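Ribonuclease J (Methanolobus psychrophilus R15, PDB 5HAB) probably degrades RNA as an archaeal exoribonuclease of the beta-CASP group of metallo-beta-lactamase enzymes. Local coordinates at residues F169-H174 against L205-D210. The protein carries 1 engineered substitution. Numbering follows the deposited sequence.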
ATOM      1  N   PHE B 169     -12.843 -36.330 -16.206  1.00 41.19           N
ATOM      2  CA  PHE B 169     -12.625 -34.909 -16.460  1.00 37.00           C
ATOM      3  C   PHE B 169     -13.955 -34.155 -16.427  1.00 53.98           C
ATOM      4  O   PHE B 169     -14.951 -34.620 -16.986  1.00 47.34           O
ATOM      5  CB  PHE B 169     -11.933 -34.687 -17.809  1.00 34.30           C
ATOM      6  CG  PHE B 169     -10.441 -34.904 -17.783  1.00 35.44           C
ATOM      7  CD1 PHE B 169      -9.803 -35.351 -16.639  1.00 34.58           C
ATOM      8  CD2 PHE B 169      -9.673 -34.638 -18.907  1.00 34.54           C
ATOM      9  CE1 PHE B 169      -8.429 -35.544 -16.619  1.00 30.05           C
ATOM     10  CE2 PHE B 169      -8.299 -34.828 -18.893  1.00 35.92           C
ATOM     11  CZ  PHE B 169      -7.677 -35.281 -17.748  1.00 36.02           C
ATOM     12  N   ILE B 170     -13.971 -33.001 -15.765  1.00 49.75           N
ATOM     13  CA  ILE B 170     -15.148 -32.130 -15.760  1.00 38.78           C
ATOM     14  C   ILE B 170     -14.735 -30.779 -16.313  1.00 44.42           C
ATOM     15  O   ILE B 170     -13.738 -30.223 -15.878  1.00 52.31           O
ATOM     16  CB  ILE B 170     -15.738 -31.989 -14.351  1.00 43.42           C
ATOM     17  CG1 ILE B 170     -16.048 -33.364 -13.766  1.00 44.57           C
ATOM     18  CG2 ILE B 170     -16.984 -31.115 -14.371  1.00 45.73           C
ATOM     19  CD1 ILE B 170     -16.084 -33.373 -12.274  1.00 53.75           C
ATOM     20  N   ASN B 171     -15.482 -30.238 -17.268  1.00 44.15           N
ATOM     21  CA  ASN B 171     -15.058 -28.984 -17.888  1.00 42.88           C
ATOM     22  C   ASN B 171     -15.159 -27.832 -16.894  1.00 37.87           C
ATOM     23  O   ASN B 171     -16.057 -27.794 -16.049  1.00 46.00           O
ATOM     24  CB  ASN B 171     -15.883 -28.681 -19.147  1.00 36.44           C
ATOM     25  CG  ASN B 171     -16.757 -27.454 -18.996  1.00 47.81           C
ATOM     26  OD1 ASN B 171     -17.914 -27.549 -18.589  1.00 60.27           O
ATOM     27  ND2 ASN B 171     -16.211 -26.290 -19.333  1.00 67.10           N
ATOM     28  N   THR B 172     -14.212 -26.909 -16.976  1.00 43.77           N
ATOM     29  CA  THR B 172     -14.300 -25.681 -16.203  1.00 43.33           C
ATOM     30  C   THR B 172     -13.733 -24.546 -17.046  1.00 49.81           C
ATOM     31  O   THR B 172     -13.367 -24.756 -18.206  1.00 53.81           O
ATOM     32  CB  THR B 172     -13.550 -25.794 -14.860  1.00 47.40           C
ATOM     33  OG1 THR B 172     -13.886 -24.676 -14.028  1.00 47.33           O
ATOM     34  CG2 THR B 172     -12.036 -25.829 -15.084  1.00 29.20           C
ATOM     35  N   GLN B 173     -13.659 -23.348 -16.476  1.00 44.59           N
ATOM     36  CA  GLN B 173     -13.121 -22.209 -17.209  1.00 42.62           C
ATOM     37  C   GLN B 173     -11.826 -21.720 -16.579  1.00 37.62           C
ATOM     38  O   GLN B 173     -11.585 -21.938 -15.394  1.00 47.87           O
ATOM     39  CB  GLN B 173     -14.142 -21.072 -17.265  1.00 45.79           C
ATOM     40  CG  GLN B 173     -15.236 -21.262 -18.306  1.00 40.29           C
ATOM     41  CD  GLN B 173     -14.733 -21.065 -19.722  1.00 43.15           C
ATOM     42  OE1 GLN B 173     -14.027 -20.097 -20.018  1.00 45.93           O
ATOM     43  NE2 GLN B 173     -15.110 -21.975 -20.614  1.00 51.44           N
ATOM     44  N   HIS B 174     -11.008 -21.045 -17.381  1.00 37.94           N
ATOM     45  CA  HIS B 174      -9.723 -20.515 -16.933  1.00 34.05           C
ATOM     46  C   HIS B 174      -9.131 -19.651 -18.044  1.00 39.19           C
ATOM     47  O   HIS B 174      -9.708 -19.545 -19.127  1.00 39.08           O
ATOM     48  CB  HIS B 174      -8.762 -21.648 -16.556  1.00 39.13           C
ATOM     49  CG  HIS B 174      -7.519 -21.181 -15.863  1.00 30.41           C
ATOM     50  ND1 HIS B 174      -7.548 -20.360 -14.757  1.00 28.97           N
ATOM     51  CD2 HIS B 174      -6.211 -21.403 -16.132  1.00 32.28           C
ATOM     52  CE1 HIS B 174      -6.311 -20.106 -14.367  1.00 41.15           C
ATOM     53  NE2 HIS B 174      -5.481 -20.728 -15.185  1.00 28.75           N
ATOM     54  N   LEU B 205     -15.531 -18.606 -25.214  1.00 56.93           N
ATOM     55  CA  LEU B 205     -14.995 -19.679 -26.054  1.00 59.63           C
ATOM     56  C   LEU B 205     -15.374 -21.091 -25.610  1.00 70.78           C
ATOM     57  O   LEU B 205     -15.943 -21.856 -26.392  1.00 98.60           O
ATOM     58  CB  LEU B 205     -13.471 -19.572 -26.128  1.00 46.66           C
ATOM     59  CG  LEU B 205     -12.856 -19.876 -27.494  1.00 57.41           C
ATOM     60  CD1 LEU B 205     -13.569 -19.108 -28.593  1.00 57.60           C
ATOM     61  CD2 LEU B 205     -11.370 -19.561 -27.499  1.00 37.41           C
ATOM     62  N   GLY B 206     -15.054 -21.443 -24.373  1.00 63.85           N
ATOM     63  CA  GLY B 206     -15.354 -22.770 -23.863  1.00 63.66           C
ATOM     64  C   GLY B 206     -16.828 -23.017 -23.610  1.00 56.55           C
ATOM     65  O   GLY B 206     -17.697 -22.447 -24.271  1.00 54.05           O
ATOM     66  N   GLU B 207     -17.108 -23.879 -22.640  1.00 57.84           N
ATOM     67  CA  GLU B 207     -18.475 -24.232 -22.293  1.00 48.88           C
ATOM     68  C   GLU B 207     -18.793 -23.719 -20.896  1.00 59.19           C
ATOM     69  O   GLU B 207     -17.890 -23.410 -20.115  1.00 58.65           O
ATOM     70  CB  GLU B 207     -18.686 -25.745 -22.348  1.00 59.02           C
ATOM     71  CG  GLU B 207     -18.472 -26.371 -23.710  1.00 76.09           C
ATOM     72  CD  GLU B 207     -18.616 -27.880 -23.672  1.00103.78           C
ATOM     73  OE1 GLU B 207     -18.022 -28.513 -22.772  1.00 91.24           O
ATOM     74  OE2 GLU B 207     -19.331 -28.431 -24.536  1.00106.56           O
ATOM     75  N   VAL B 208     -20.083 -23.621 -20.593  1.00 54.89           N
ATOM     76  CA  VAL B 208     -20.542 -23.267 -19.257  1.00 59.62           C
ATOM     77  C   VAL B 208     -20.161 -24.391 -18.306  1.00 53.46           C
ATOM     78  O   VAL B 208     -20.286 -25.565 -18.654  1.00 63.63           O
ATOM     79  CB  VAL B 208     -22.060 -22.999 -19.248  1.00 63.06           C
ATOM     80  CG1 VAL B 208     -22.692 -23.455 -17.938  1.00 73.03           C
ATOM     81  CG2 VAL B 208     -22.332 -21.525 -19.490  1.00 64.97           C
ATOM     82  N   PRO B 209     -19.680 -24.035 -17.103  1.00 73.25           N
ATOM     83  CA  PRO B 209     -19.232 -25.036 -16.128  1.00 72.79           C
ATOM     84  C   PRO B 209     -20.317 -26.044 -15.770  1.00 56.89           C
ATOM     85  O   PRO B 209     -21.506 -25.728 -15.814  1.00 52.89           O
ATOM     86  CB  PRO B 209     -18.853 -24.194 -14.900  1.00 66.47           C
ATOM     87  CG  PRO B 209     -19.415 -22.830 -15.154  1.00 71.11           C
ATOM     88  CD  PRO B 209     -19.460 -22.662 -16.628  1.00 74.38           C
ATOM     89  N   ASP B 210     -19.892 -27.255 -15.429  1.00 52.92           N
ATOM     90  CA  ASP B 210     -20.807 -28.368 -15.241  1.00 40.24           C
ATOM     91  C   ASP B 210     -21.333 -28.421 -13.815  1.00 40.70           C
ATOM     92  O   ASP B 210     -20.986 -29.325 -13.059  1.00 50.92           O
ATOM     93  CB  ASP B 210     -20.111 -29.681 -15.596  1.00 53.91           C
ATOM     94  CG  ASP B 210     -21.090 -30.779 -15.968  1.00 58.37           C
ATOM     95  OD1 ASP B 210     -22.293 -30.649 -15.649  1.00 51.53           O
ATOM     96  OD2 ASP B 210     -20.654 -31.776 -16.576  1.00 43.93           O
TER
HETATM   97  O   HOH W   1     -18.221 -31.915 -17.854  1.00 53.58           O
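Ile170 to Gln173, in and after strand 166-172, run past the irregular chain of Gly206 to Asp210 at 132° between their end-to-end directions, a contact joined through side chains and a water instead of by direct bonds between the two backbones. It is a good example of how a loop can be held to a strand by a side-chain hydrogen bond and a water bridge, with little apolar packing. At one end Gln173 reaches over: its chain bends at CB-CG (chi2 -73°), bringing the amide to the Glu207 carbonyl, where NE2 donates to Glu207 O at 3.2 Å. The bond is moderately bent, with 142° at the hydrogen, and its donor is tilted from the carbonyl plane. The same NE2 also rests on Gly206, 3.4 Å from CA, where the glycine leaves the backbone open to it. In the middle, Asn171 gives the strand its broadest footprint on the loop, lying against Glu207 and the backbone of Val208 and Pro209; its CG is 4.0 Å from Val208 O. At the far end a water joins the segments, accepting from Asn171 N at 3.3 Å and donating to Asp210 OD2 at 2.8 Å. Beside this bridge the contact turns apolar: Ile170, its CG2 anti to the backbone N, meets Asp210 CB at 3.7 Å, the two side chains crossing at about a right angle. Asp210 has a second role as N-cap of helix 211-220, its OD1 accepting from Arg213 N, so one carboxylate serves both the water bridge and the helix start. The loop packs beside strand 166-172, which pairs antiparallel with 158-160 and 179-186 in the beta-lactamase-type domain; His174, slightly further along the chain, packs on a phosphate of the bound RNA and meets the rings of His104 and His410.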